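Long-range contact in hypothetical protein (Methanosarcina mazei, PDB 2I1S), which is of unknown function but belongs to the family of plasmid pRiA4b ORF-3-like proteins: residues F5-K16 with Q112-R123. Residues are numbered along the deposited sequence; the frame is centred on the assembly and turned at random.
Sequences FEKVYHLKLSIK and QVKVRLEKILPR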
loop_
_atom_site.group_PDB
_atom_site.type_symbol
_atom_site.label_atom_id
_atom_site.label_comp_id
_atom_site.label_asym_id
_atom_site.label_seq_id
_atom_site.Cartn_x
_atom_site.Cartn_y
_atom_site.Cartn_z
ATOM N N PHE A 5 -0.776 20.637 11.258
ATOM C CA PHE A 5 -1.200 19.398 11.956
ATOM C C PHE A 5 -0.287 19.196 13.171
ATOM O O PHE A 5 0.873 19.661 13.178
ATOM C CB PHE A 5 -1.164 18.158 11.017
ATOM C CG PHE A 5 0.227 17.826 10.463
ATOM C CD1 PHE A 5 0.744 18.525 9.361
ATOM C CD2 PHE A 5 0.996 16.810 11.024
ATOM C CE1 PHE A 5 2.007 18.243 8.856
ATOM C CE2 PHE A 5 2.260 16.515 10.527
ATOM C CZ PHE A 5 2.768 17.232 9.434
ATOM N N GLU A 6 -0.799 18.489 14.180
ATOM C CA GLU A 6 -0.022 18.194 15.395
ATOM C C GLU A 6 0.475 16.748 15.402
ATOM O O GLU A 6 1.686 16.511 15.575
ATOM C CB GLU A 6 -0.855 18.434 16.668
ATOM C CG GLU A 6 -1.859 19.599 16.605
ATOM C CD GLU A 6 -1.246 20.962 17.006
ATOM O OE1 GLU A 6 -2.026 21.827 17.525
ATOM O OE2 GLU A 6 -0.003 21.172 16.818
ATOM N N LYS A 7 -0.453 15.790 15.223
ATOM C CA LYS A 7 -0.130 14.348 15.361
ATOM C C LYS A 7 0.185 13.642 14.033
ATOM O O LYS A 7 -0.228 14.102 12.943
ATOM C CB LYS A 7 -1.264 13.603 16.093
ATOM C CG LYS A 7 -2.052 14.497 17.087
ATOM C CD LYS A 7 -2.751 13.710 18.192
ATOM C CE LYS A 7 -1.834 13.501 19.423
ATOM N NZ LYS A 7 -1.361 14.795 20.022
ATOM N N VAL A 8 0.937 12.543 14.123
ATOM C CA VAL A 8 1.136 11.656 12.978
ATOM C C VAL A 8 0.626 10.211 13.214
ATOM O O VAL A 8 0.748 9.649 14.304
ATOM C CB VAL A 8 2.583 11.714 12.408
ATOM C CG1 VAL A 8 2.896 13.119 11.982
ATOM C CG2 VAL A 8 3.584 11.268 13.401
ATOM N N TYR A 9 0.028 9.636 12.178
ATOM C CA TYR A 9 -0.453 8.258 12.206
ATOM C C TYR A 9 0.671 7.314 11.744
ATOM O O TYR A 9 1.161 7.448 10.616
ATOM C CB TYR A 9 -1.684 8.147 11.295
ATOM C CG TYR A 9 -2.941 8.881 11.791
ATOM C CD1 TYR A 9 -2.904 9.693 12.943
ATOM C CD2 TYR A 9 -4.169 8.745 11.111
ATOM C CE1 TYR A 9 -4.047 10.348 13.416
ATOM C CE2 TYR A 9 -5.320 9.388 11.564
ATOM C CZ TYR A 9 -5.255 10.197 12.728
ATOM O OH TYR A 9 -6.399 10.863 13.194
ATOM N N HIS A 10 1.083 6.387 12.625
ATOM C CA HIS A 10 2.007 5.296 12.285
ATOM C C HIS A 10 1.213 4.100 11.731
ATOM O O HIS A 10 0.482 3.405 12.484
ATOM C CB HIS A 10 2.844 4.865 13.497
ATOM C CG HIS A 10 3.569 5.999 14.161
ATOM N ND1 HIS A 10 4.900 5.929 14.519
ATOM C CD2 HIS A 10 3.153 7.238 14.529
ATOM C CE1 HIS A 10 5.272 7.070 15.078
ATOM N NE2 HIS A 10 4.231 7.883 15.090
ATOM N N LEU A 11 1.360 3.880 10.413
ATOM C CA LEU A 11 0.548 2.918 9.669
ATOM C C LEU A 11 1.388 1.735 9.266
ATOM O O LEU A 11 2.522 1.926 8.840
ATOM C CB LEU A 11 -0.012 3.584 8.393
ATOM C CG LEU A 11 -0.937 4.790 8.600
ATOM C CD1 LEU A 11 -1.360 5.370 7.238
ATOM C CD2 LEU A 11 -2.194 4.480 9.496
ATOM N N LYS A 12 0.871 0.516 9.389
ATOM C CA LYS A 12 1.491 -0.586 8.650
ATOM C C LYS A 12 0.677 -0.868 7.410
ATOM O O LYS A 12 -0.553 -0.803 7.436
ATOM C CB LYS A 12 1.621 -1.842 9.485
ATOM C CG LYS A 12 2.518 -2.896 8.864
ATOM C CD LYS A 12 2.538 -4.123 9.735
ATOM C CE LYS A 12 3.247 -5.241 8.983
ATOM N NZ LYS A 12 3.156 -6.572 9.633
ATOM N N LEU A 13 1.381 -1.123 6.311
ATOM C CA LEU A 13 0.783 -1.471 5.013
ATOM C C LEU A 13 1.297 -2.827 4.598
ATOM O O LEU A 13 2.521 -3.005 4.477
ATOM C CB LEU A 13 1.179 -0.479 3.937
ATOM C CG LEU A 13 1.131 1.016 4.280
ATOM C CD1 LEU A 13 1.536 1.830 3.069
ATOM C CD2 LEU A 13 -0.226 1.446 4.802
ATOM N N SER A 14 0.392 -3.789 4.402
ATOM C CA SER A 14 0.804 -5.126 3.985
ATOM C C SER A 14 0.057 -5.594 2.752
ATOM O O SER A 14 -1.165 -5.493 2.670
ATOM C CB SER A 14 0.697 -6.157 5.136
ATOM O OG SER A 14 -0.593 -6.750 5.262
ATOM N N ILE A 15 0.808 -6.099 1.784
ATOM C CA ILE A 15 0.203 -6.755 0.640
ATOM C C ILE A 15 -0.398 -8.081 1.145
ATOM O O ILE A 15 0.318 -8.942 1.706
ATOM C CB ILE A 15 1.230 -6.999 -0.511
ATOM C CG1 ILE A 15 1.641 -5.699 -1.140
ATOM C CG2 ILE A 15 0.605 -7.856 -1.626
ATOM C CD1 ILE A 15 2.716 -5.872 -2.162
ATOM N N LYS A 16 -1.708 -8.231 0.963
ATOM C CA LYS A 16 -2.387 -9.513 1.246
ATOM C C LYS A 16 -2.103 -10.636 0.259
ATOM O O LYS A 16 -1.989 -10.412 -0.939
ATOM C CB LYS A 16 -3.885 -9.323 1.185
ATOM C CG LYS A 16 -4.459 -8.569 2.349
ATOM C CD LYS A 16 -5.948 -8.506 2.161
ATOM C CE LYS A 16 -6.510 -9.910 2.010
ATOM N NZ LYS A 16 -7.910 -9.921 2.543
ATOM N N GLN A 112 -4.343 -5.998 -3.019
ATOM C CA GLN A 112 -4.962 -5.519 -1.780
ATOM C C GLN A 112 -3.930 -5.236 -0.747
ATOM O O GLN A 112 -3.086 -6.083 -0.428
ATOM C CB GLN A 112 -5.964 -6.531 -1.262
ATOM C CG GLN A 112 -7.196 -6.681 -2.176
ATOM C CD GLN A 112 -8.100 -7.779 -1.722
ATOM O OE1 GLN A 112 -7.650 -8.868 -1.398
ATOM N NE2 GLN A 112 -9.387 -7.506 -1.688
ATOM N N VAL A 113 -3.992 -4.031 -0.215
ATOM C CA VAL A 113 -3.096 -3.625 0.834
ATOM C C VAL A 113 -3.913 -3.449 2.116
ATOM O O VAL A 113 -4.900 -2.725 2.099
ATOM C CB VAL A 113 -2.388 -2.318 0.473
ATOM C CG1 VAL A 113 -1.458 -1.870 1.648
ATOM C CG2 VAL A 113 -1.640 -2.454 -0.868
ATOM N N LYS A 114 -3.525 -4.141 3.194
ATOM C CA LYS A 114 -4.104 -3.911 4.526
ATOM C C LYS A 114 -3.459 -2.686 5.119
ATOM O O LYS A 114 -2.223 -2.517 5.084
ATOM C CB LYS A 114 -3.863 -5.079 5.478
ATOM C CG LYS A 114 -4.641 -6.337 5.249
ATOM C CD LYS A 114 -4.140 -7.402 6.285
ATOM C CE LYS A 114 -5.208 -8.468 6.683
ATOM N NZ LYS A 114 -5.139 -9.684 5.810
ATOM N N VAL A 115 -4.280 -1.804 5.648
ATOM C CA VAL A 115 -3.747 -0.575 6.269
ATOM C C VAL A 115 -4.159 -0.660 7.733
ATOM O O VAL A 115 -5.343 -0.778 8.057
ATOM C CB VAL A 115 -4.279 0.735 5.599
ATOM C CG1 VAL A 115 -3.634 1.954 6.228
ATOM C CG2 VAL A 115 -4.071 0.719 4.063
ATOM N N ARG A 116 -3.175 -0.683 8.610
ATOM C CA ARG A 116 -3.435 -0.772 10.027
ATOM C C ARG A 116 -2.765 0.406 10.738
ATOM O O ARG A 116 -1.572 0.604 10.605
ATOM C CB ARG A 116 -2.939 -2.126 10.550
ATOM C CG ARG A 116 -2.733 -2.185 12.054
ATOM C CD ARG A 116 -3.975 -2.697 12.780
ATOM N NE ARG A 116 -4.284 -4.082 12.413
ATOM C CZ ARG A 116 -4.084 -5.141 13.203
ATOM N NH1 ARG A 116 -3.571 -5.005 14.433
ATOM N NH2 ARG A 116 -4.410 -6.348 12.752
ATOM N N LEU A 117 -3.564 1.207 11.435
ATOM C CA LEU A 117 -3.062 2.185 12.421
ATOM C C LEU A 117 -2.458 1.500 13.657
ATOM O O LEU A 117 -3.149 0.772 14.369
ATOM C CB LEU A 117 -4.194 3.130 12.858
ATOM C CG LEU A 117 -3.882 4.315 13.778
ATOM C CD1 LEU A 117 -3.035 5.402 13.087
ATOM C CD2 LEU A 117 -5.184 4.890 14.322
ATOM N N GLU A 118 -1.168 1.720 13.908
ATOM C CA GLU A 118 -0.554 1.176 15.120
ATOM C C GLU A 118 -0.441 2.207 16.235
ATOM O O GLU A 118 -0.658 1.874 17.398
ATOM C CB GLU A 118 0.812 0.558 14.830
ATOM C CG GLU A 118 0.739 -0.766 14.064
ATOM C CD GLU A 118 2.109 -1.304 13.646
ATOM O OE1 GLU A 118 3.042 -0.489 13.412
ATOM O OE2 GLU A 118 2.247 -2.548 13.545
ATOM N N LYS A 119 -0.083 3.447 15.880
ATOM C CA LYS A 119 0.154 4.516 16.873
ATOM C C LYS A 119 -0.208 5.874 16.299
ATOM O O LYS A 119 0.041 6.146 15.117
ATOM C CB LYS A 119 1.631 4.581 17.270
ATOM C CG LYS A 119 2.212 3.358 17.952
ATOM C CD LYS A 119 3.611 3.021 17.393
ATOM C CE LYS A 119 4.641 4.094 17.754
ATOM N NZ LYS A 119 5.876 3.521 18.399
ATOM N N ILE A 120 -0.804 6.708 17.139
ATOM C CA ILE A 120 -1.009 8.127 16.870
ATOM C C ILE A 120 -0.045 8.867 17.803
ATOM O O ILE A 120 -0.141 8.715 19.019
ATOM C CB ILE A 120 -2.472 8.564 17.189
ATOM C CG1 ILE A 120 -3.486 7.859 16.267
ATOM C CG2 ILE A 120 -2.618 10.094 17.101
ATOM C CD1 ILE A 120 -4.931 8.347 16.436
ATOM N N LEU A 121 0.890 9.649 17.259
ATOM C CA LEU A 121 1.878 10.349 18.094
ATOM C C LEU A 121 2.121 11.804 17.662
ATOM O O LEU A 121 1.874 12.129 16.500
ATOM C CB LEU A 121 3.182 9.544 18.136
ATOM C CG LEU A 121 3.125 8.262 18.989
ATOM C CD1 LEU A 121 4.442 7.510 18.892
ATOM C CD2 LEU A 121 2.719 8.501 20.459
ATOM N N PRO A 122 2.568 12.700 18.600
ATOM C CA PRO A 122 2.888 14.067 18.164
ATOM C C PRO A 122 3.976 14.031 17.097
ATOM O O PRO A 122 4.861 13.181 17.160
ATOM C CB PRO A 122 3.401 14.765 19.447
ATOM C CG PRO A 122 2.852 13.984 20.566
ATOM C CD PRO A 122 2.773 12.538 20.053
ATOM N N ARG A 123 3.888 14.919 16.108
ATOM C CA ARG A 123 4.897 14.978 15.055
ATOM C C ARG A 123 6.250 15.442 15.601
ATOM O O ARG A 123 6.326 16.165 16.600
ATOM C CB ARG A 123 4.443 15.873 13.918
ATOM C CG ARG A 123 4.455 17.365 14.210
ATOM C CD ARG A 123 4.907 18.096 12.953
ATOM N NE ARG A 123 3.919 19.069 12.518
ATOM C CZ ARG A 123 4.021 19.789 11.409
ATOM N NH1 ARG A 123 3.056 20.661 11.100
ATOM N NH2 ARG A 123 5.078 19.642 10.613
HETATM O O HOH W 1 -2.956 -8.457 -3.034
#
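The carbonyl oxygen of F5 is gripped side-on by the guanidinium of R123, with NE and NH1 each 3.2 Å from F5 O. The same guanidinium lies flat on the F5 ring, its CZ 3.7 Å from the ring centroid, a cation-pi stack with planes 8° apart. F5 chi1 of 62° sets CG between the backbone N and the carbonyl carbon, which brings the ring round beside its own carbonyl, so one guanidinium serves both.

Further along, K119 and E118 both face H10. H10 O takes a 2.8 Å bond from E118 N and a weak one from K119 N. K119 CE sits over a face of the H10 imidazole, a CH-pi contact. L121 CB approaches H10 NE2 obliquely at 3.6 Å; this nitrogen is buried without a polar partner. E118 turns its carboxylate to R25.

On the other face, L117 CD1 touches both Y9 CB, 3.5 Å away, and L11 CD2. L13 CD2 meets V115 CG1 at 3.7 Å, and I41 of helix 34-44 covers both side chains. A water joins K16 O to Q112 N. The strands 7-15 and 111-122 are antiparallel neighbours inside the mixed sheet, their register shifted by a classic beta bulge.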